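Local coordinates for protein acyl-coenzyme A oxidase 3 (Yarrowia lipolytica, PDB 5YS9) that oxidises acyl-CoA substrates of various chain lengths to (2E)-enoyl-CoA with FAD as cofactor, passing the electrons to oxygen to give hydrogen peroxide in peroxisomal beta-oxidation, at residues T197-T209 / G248-G262. Numbering follows the deposited sequence.
Sequences TKWWIGGAAHSAT and GDIGKKMGRDAIDNG. With FAD (flavin-adenine dinucleotide), chain C.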
loop_
_atom_site.group_PDB
_atom_site.type_symbol
_atom_site.label_atom_id
_atom_site.label_comp_id
_atom_site.label_asym_id
_atom_site.label_seq_id
_atom_site.Cartn_x
_atom_site.Cartn_y
_atom_site.Cartn_z
ATOM N N THR A 197 -23.968 16.686 -6.406
ATOM C CA THR A 197 -24.600 15.458 -5.981
ATOM C C THR A 197 -23.881 14.954 -4.747
ATOM O O THR A 197 -22.669 14.852 -4.733
ATOM C CB THR A 197 -24.478 14.382 -7.081
ATOM O OG1 THR A 197 -25.204 14.786 -8.237
ATOM C CG2 THR A 197 -25.016 13.067 -6.627
ATOM N N LYS A 198 -24.639 14.611 -3.719
ATOM C CA LYS A 198 -24.083 13.970 -2.556
ATOM C C LYS A 198 -23.408 12.652 -3.003
ATOM O O LYS A 198 -23.860 12.001 -4.008
ATOM C CB LYS A 198 -25.117 13.713 -1.470
ATOM C CG LYS A 198 -25.789 14.936 -0.894
ATOM C CD LYS A 198 -24.784 15.922 -0.301
ATOM C CE LYS A 198 -25.437 17.031 0.521
ATOM N NZ LYS A 198 -24.454 18.052 1.000
ATOM N N TRP A 199 -22.300 12.336 -2.318
ATOM C CA TRP A 199 -21.402 11.293 -2.754
ATOM C C TRP A 199 -20.751 10.639 -1.582
ATOM O O TRP A 199 -20.476 11.288 -0.593
ATOM C CB TRP A 199 -20.317 11.853 -3.699
ATOM C CG TRP A 199 -19.866 10.794 -4.712
ATOM C CD1 TRP A 199 -18.797 9.948 -4.598
ATOM C CD2 TRP A 199 -20.519 10.426 -5.927
ATOM N NE1 TRP A 199 -18.744 9.081 -5.672
ATOM C CE2 TRP A 199 -19.778 9.377 -6.516
ATOM C CE3 TRP A 199 -21.647 10.894 -6.593
ATOM C CZ2 TRP A 199 -20.127 8.807 -7.750
ATOM C CZ3 TRP A 199 -22.000 10.302 -7.833
ATOM C CH2 TRP A 199 -21.244 9.284 -8.381
ATOM N N TRP A 200 -20.476 9.347 -1.737
ATOM C CA TRP A 200 -19.957 8.456 -0.700
ATOM C C TRP A 200 -20.840 8.311 0.552
ATOM O O TRP A 200 -20.327 7.964 1.635
ATOM C CB TRP A 200 -18.516 8.827 -0.284
ATOM C CG TRP A 200 -17.530 8.697 -1.340
ATOM C CD1 TRP A 200 -16.678 9.640 -1.782
ATOM C CD2 TRP A 200 -17.257 7.518 -2.091
ATOM N NE1 TRP A 200 -15.898 9.135 -2.804
ATOM C CE2 TRP A 200 -16.258 7.831 -3.014
ATOM C CE3 TRP A 200 -17.775 6.230 -2.083
ATOM C CZ2 TRP A 200 -15.775 6.894 -3.926
ATOM C CZ3 TRP A 200 -17.281 5.302 -3.004
ATOM C CH2 TRP A 200 -16.311 5.645 -3.900
ATOM N N ILE A 201 -22.154 8.518 0.416
ATOM C CA ILE A 201 -23.050 8.466 1.604
ATOM C C ILE A 201 -23.341 6.994 2.007
ATOM O O ILE A 201 -24.188 6.289 1.381
ATOM C CB ILE A 201 -24.393 9.229 1.395
ATOM C CG1 ILE A 201 -24.160 10.605 0.751
ATOM C CG2 ILE A 201 -25.101 9.420 2.725
ATOM C CD1 ILE A 201 -23.067 11.457 1.398
ATOM N N GLY A 202 -22.633 6.543 3.045
ATOM C CA GLY A 202 -22.826 5.200 3.597
ATOM C C GLY A 202 -24.240 4.992 4.078
ATOM O O GLY A 202 -24.771 5.832 4.778
ATOM N N GLY A 203 -24.876 3.897 3.638
ATOM C CA GLY A 203 -26.272 3.600 4.009
ATOM C C GLY A 203 -27.329 4.147 3.064
ATOM O O GLY A 203 -28.481 3.696 3.087
ATOM N N ALA A 204 -26.964 5.153 2.266
ATOM C CA ALA A 204 -27.944 5.814 1.399
ATOM C C ALA A 204 -28.399 4.942 0.259
ATOM O O ALA A 204 -29.519 5.087 -0.217
ATOM C CB ALA A 204 -27.405 7.127 0.850
ATOM N N ALA A 205 -27.525 4.079 -0.225
ATOM C CA ALA A 205 -27.809 3.401 -1.489
ATOM C C ALA A 205 -28.992 2.488 -1.272
ATOM O O ALA A 205 -29.967 2.584 -1.951
ATOM C CB ALA A 205 -26.614 2.645 -1.997
ATOM N N HIS A 206 -28.951 1.697 -0.241
ATOM C CA HIS A 206 -29.992 0.716 0.002
ATOM C C HIS A 206 -30.638 0.744 1.386
ATOM O O HIS A 206 -31.626 0.061 1.568
ATOM C CB HIS A 206 -29.418 -0.692 -0.211
ATOM C CG HIS A 206 -29.171 -1.047 -1.642
ATOM N ND1 HIS A 206 -29.927 -0.541 -2.681
ATOM C CD2 HIS A 206 -28.294 -1.917 -2.199
ATOM C CE1 HIS A 206 -29.486 -1.037 -3.821
ATOM N NE2 HIS A 206 -28.505 -1.881 -3.553
ATOM N N SER A 207 -30.100 1.477 2.355
ATOM C CA SER A 207 -30.539 1.282 3.747
ATOM C C SER A 207 -31.345 2.404 4.340
ATOM O O SER A 207 -32.310 2.155 5.060
ATOM C CB SER A 207 -29.331 0.988 4.644
ATOM O OG SER A 207 -28.352 0.312 3.897
ATOM N N ALA A 208 -30.950 3.639 4.049
ATOM C CA ALA A 208 -31.405 4.785 4.842
ATOM C C ALA A 208 -32.791 5.277 4.473
ATOM O O ALA A 208 -33.089 5.430 3.295
ATOM C CB ALA A 208 -30.424 5.918 4.687
ATOM N N THR A 209 -33.622 5.516 5.490
ATOM C CA THR A 209 -34.903 6.195 5.336
ATOM C C THR A 209 -34.788 7.711 5.470
ATOM O O THR A 209 -35.617 8.449 4.900
ATOM C CB THR A 209 -35.893 5.763 6.433
ATOM O OG1 THR A 209 -35.359 6.076 7.718
ATOM C CG2 THR A 209 -36.141 4.286 6.359
ATOM N N GLY A 248 -28.718 6.298 -5.667
ATOM C CA GLY A 248 -28.271 5.047 -6.228
ATOM C C GLY A 248 -27.022 4.512 -5.575
ATOM O O GLY A 248 -26.337 5.224 -4.887
ATOM N N ASP A 249 -26.722 3.251 -5.818
ATOM C CA ASP A 249 -25.516 2.640 -5.320
ATOM C C ASP A 249 -24.310 3.103 -6.113
ATOM O O ASP A 249 -24.295 3.054 -7.322
ATOM C CB ASP A 249 -25.668 1.129 -5.428
ATOM C CG ASP A 249 -24.572 0.363 -4.750
ATOM O OD1 ASP A 249 -23.486 0.887 -4.521
ATOM O OD2 ASP A 249 -24.811 -0.801 -4.455
ATOM N N ILE A 250 -23.299 3.559 -5.403
ATOM C CA ILE A 250 -22.050 3.972 -5.999
ATOM C C ILE A 250 -21.246 2.807 -6.540
ATOM O O ILE A 250 -20.442 2.973 -7.426
ATOM C CB ILE A 250 -21.253 4.899 -5.082
ATOM C CG1 ILE A 250 -22.024 6.203 -4.943
ATOM C CG2 ILE A 250 -19.876 5.151 -5.651
ATOM C CD1 ILE A 250 -21.346 7.255 -4.128
ATOM N N GLY A 251 -21.489 1.620 -6.016
ATOM C CA GLY A 251 -20.848 0.447 -6.555
ATOM C C GLY A 251 -19.549 0.035 -5.928
ATOM O O GLY A 251 -19.298 0.301 -4.778
ATOM N N LYS A 252 -18.742 -0.668 -6.697
ATOM C CA LYS A 252 -17.541 -1.289 -6.182
ATOM C C LYS A 252 -16.559 -0.284 -5.631
ATOM O O LYS A 252 -16.229 0.689 -6.274
ATOM C CB LYS A 252 -16.877 -2.110 -7.294
ATOM C CG LYS A 252 -15.653 -2.893 -6.883
ATOM C CD LYS A 252 -16.042 -4.168 -6.184
ATOM C CE LYS A 252 -14.833 -4.999 -5.844
ATOM N NZ LYS A 252 -14.071 -4.442 -4.710
ATOM N N LYS A 253 -16.072 -0.570 -4.435
ATOM C CA LYS A 253 -14.979 0.180 -3.810
ATOM C C LYS A 253 -13.700 -0.651 -3.681
ATOM O O LYS A 253 -13.718 -1.880 -3.779
ATOM C CB LYS A 253 -15.404 0.674 -2.445
ATOM C CG LYS A 253 -16.670 1.489 -2.498
ATOM C CD LYS A 253 -16.957 2.167 -1.187
ATOM C CE LYS A 253 -17.276 1.207 -0.072
ATOM N NZ LYS A 253 -18.561 0.473 -0.185
ATOM N N MET A 254 -12.575 0.022 -3.495
ATOM C CA MET A 254 -11.350 -0.688 -3.194
ATOM C C MET A 254 -11.549 -1.725 -2.043
ATOM O O MET A 254 -10.984 -2.847 -2.100
ATOM C CB MET A 254 -10.278 0.298 -2.810
ATOM C CG MET A 254 -9.017 -0.334 -2.246
ATOM S SD MET A 254 -7.751 0.920 -2.418
ATOM C CE MET A 254 -6.272 0.076 -1.793
ATOM N N GLY A 255 -12.339 -1.341 -1.056
ATOM C CA GLY A 255 -12.541 -2.091 0.153
ATOM C C GLY A 255 -13.882 -1.776 0.759
ATOM O O GLY A 255 -14.637 -0.998 0.215
ATOM N N ARG A 256 -14.190 -2.419 1.872
ATOM C CA ARG A 256 -15.367 -2.095 2.661
ATOM C C ARG A 256 -16.642 -2.170 1.857
ATOM O O ARG A 256 -17.484 -1.306 1.921
ATOM C CB ARG A 256 -15.215 -0.736 3.335
ATOM C CG ARG A 256 -14.298 -0.767 4.540
ATOM C CD ARG A 256 -14.355 0.508 5.348
ATOM N NE ARG A 256 -13.065 0.845 5.925
ATOM C CZ ARG A 256 -12.826 0.982 7.220
ATOM N NH1 ARG A 256 -13.787 0.818 8.097
ATOM N NH2 ARG A 256 -11.619 1.296 7.636
ATOM N N ASP A 257 -16.753 -3.229 1.083
ATOM C CA ASP A 257 -17.879 -3.421 0.210
ATOM C C ASP A 257 -19.191 -3.680 0.935
ATOM O O ASP A 257 -20.232 -3.569 0.340
ATOM C CB ASP A 257 -17.587 -4.483 -0.839
ATOM C CG ASP A 257 -17.033 -3.899 -2.121
ATOM O OD1 ASP A 257 -17.450 -2.817 -2.537
ATOM O OD2 ASP A 257 -16.172 -4.527 -2.726
ATOM N N ALA A 258 -19.138 -4.055 2.206
ATOM C CA ALA A 258 -20.370 -4.279 2.958
ATOM C C ALA A 258 -21.179 -3.003 3.101
ATOM O O ALA A 258 -22.386 -3.078 3.371
ATOM C CB ALA A 258 -20.064 -4.806 4.340
ATOM N N ILE A 259 -20.529 -1.846 3.015
ATOM C CA ILE A 259 -21.193 -0.553 3.151
ATOM C C ILE A 259 -21.802 -0.094 1.843
ATOM O O ILE A 259 -21.152 -0.093 0.823
ATOM C CB ILE A 259 -20.222 0.555 3.582
ATOM C CG1 ILE A 259 -19.461 0.166 4.830
ATOM C CG2 ILE A 259 -20.955 1.866 3.806
ATOM C CD1 ILE A 259 -18.153 0.900 4.954
ATOM N N ASP A 260 -23.050 0.331 1.905
ATOM C CA ASP A 260 -23.818 0.732 0.713
ATOM C C ASP A 260 -23.767 2.240 0.428
ATOM O O ASP A 260 -24.754 2.953 0.553
ATOM C CB ASP A 260 -25.287 0.239 0.813
ATOM C CG ASP A 260 -26.035 0.819 2.008
ATOM O OD1 ASP A 260 -25.443 0.890 3.099
ATOM O OD2 ASP A 260 -27.226 1.142 1.880
ATOM N N ASN A 261 -22.599 2.703 0.012
ATOM C CA ASN A 261 -22.371 4.100 -0.211
ATOM C C ASN A 261 -23.163 4.481 -1.445
ATOM O O ASN A 261 -23.064 3.840 -2.496
ATOM C CB ASN A 261 -20.908 4.410 -0.449
ATOM C CG ASN A 261 -20.066 4.153 0.753
ATOM O OD1 ASN A 261 -19.894 5.035 1.617
ATOM N ND2 ASN A 261 -19.479 2.946 0.815
ATOM N N GLY A 262 -23.953 5.529 -1.310
ATOM C CA GLY A 262 -24.785 5.921 -2.375
ATOM C C GLY A 262 -24.591 7.381 -2.651
ATOM O O GLY A 262 -24.065 8.095 -1.800
HETATM P PA FAD C . -10.662 16.570 -1.657
HETATM O O1A FAD C . -11.116 17.220 -2.907
HETATM O O2A FAD C . -10.837 17.246 -0.352
HETATM O O5B FAD C . -9.109 16.339 -1.835
HETATM C C5B FAD C . -8.626 15.561 -2.918
HETATM C C4B FAD C . -7.111 15.554 -2.947
HETATM O O4B FAD C . -6.632 16.887 -3.087
HETATM C C3B FAD C . -6.556 15.024 -1.652
HETATM O O3B FAD C . -5.420 14.228 -1.918
HETATM C C2B FAD C . -6.079 16.238 -0.917
HETATM O O2B FAD C . -4.886 15.923 -0.225
HETATM C C1B FAD C . -5.813 17.257 -1.995
HETATM N N9A FAD C . -6.151 18.581 -1.440
HETATM C C8A FAD C . -7.370 19.046 -1.139
HETATM N N7A FAD C . -7.292 20.283 -0.624
HETATM C C5A FAD C . -6.005 20.623 -0.585
HETATM C C6A FAD C . -5.226 21.793 -0.154
HETATM N N6A FAD C . -5.827 22.883 0.352
HETATM N N1A FAD C . -3.893 21.732 -0.283
HETATM C C2A FAD C . -3.279 20.655 -0.783
HETATM N N3A FAD C . -3.922 19.565 -1.190
HETATM C C4A FAD C . -5.256 19.495 -1.119
HETATM N N1 FAD C . -18.727 11.500 3.508
HETATM C C2 FAD C . -19.869 11.671 4.190
HETATM O O2 FAD C . -20.274 12.810 4.404
HETATM N N3 FAD C . -20.593 10.667 4.659
HETATM C C4 FAD C . -20.236 9.415 4.483
HETATM O O4 FAD C . -20.933 8.510 4.923
HETATM C C4X FAD C . -19.004 9.133 3.747
HETATM N N5 FAD C . -18.600 7.887 3.535
HETATM C C5X FAD C . -17.479 7.660 2.849
HETATM C C6 FAD C . -17.106 6.356 2.646
HETATM C C7 FAD C . -15.967 6.070 1.947
HETATM C C7M FAD C . -15.586 4.631 1.757
HETATM C C8 FAD C . -15.140 7.173 1.413
HETATM C C8M FAD C . -13.884 6.884 0.651
HETATM C C9 FAD C . -15.506 8.486 1.622
HETATM C C9A FAD C . -16.654 8.773 2.322
HETATM N N10 FAD C . -17.052 10.095 2.549
HETATM C C10 FAD C . -18.245 10.285 3.251
HETATM C "C1'" FAD C . -16.296 11.232 2.026
HETATM C "C2'" FAD C . -15.000 11.572 2.739
HETATM O "O2'" FAD C . -15.329 12.154 3.989
HETATM C "C3'" FAD C . -14.219 12.558 1.871
HETATM O "O3'" FAD C . -13.834 11.846 0.710
HETATM C "C4'" FAD C . -12.954 13.193 2.450
HETATM O "O4'" FAD C . -13.169 13.786 3.723
HETATM C "C5'" FAD C . -12.478 14.322 1.567
HETATM O "O5'" FAD C . -12.076 13.813 0.315
HETATM P P FAD C . -12.512 14.490 -1.046
HETATM O O1P FAD C . -12.977 13.402 -1.931
HETATM O O2P FAD C . -13.392 15.644 -0.739
HETATM O O3P FAD C . -11.140 15.041 -1.614
#
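I250 CD1 sits over one face of the W199 indole, 3.5 Å from the centroid of its five-membered ring and 9° off the normal, a CH-pi contact. W199 CD1 lies over one face of W200, with the same I250 methyl higher and toward the rim, while the dimethylbenzene part of the flavin lies against the opposite face, FAD C8 offset toward the rim. N261 CB meets the W200 ring at its edge, and the far corner, W200 CZ3, rests on I250 CG2 (3.7 Å) and K253 CD. H433 of the second subunit also packs on both indoles. CG anti to the carbonyl carbon (chi1 -63°) puts the W200 indole between the flavin and the pair W199 and I250 CD1; an alanine here would probably open a gap under the flavin and leave I250 CG2 and K253 CD without the indole they pack on.

I201 and G262 form an antiparallel hydrogen-bonded pair, I201 N reaching G262 O at 3.0 Å and G262 N returning to I201 O. D260 O receives A205 N (3.1 Å), and the D260 carboxylate receives H206 N on the anti lone pair of OD2 (2.8 Å), with S207 OG on the same oxygen. R121 pairs with D260 OD1 and also bonds S207 OG. G202 N donates to FAD O4 (3.2 Å, 161°). This is the flavin-binding edge of the middle beta-domain in the acyl-CoA dehydrogenase and oxidase fold, where the chain turns at W200 and, with G202 N, forms one side of a flavin site that the second subunit completes.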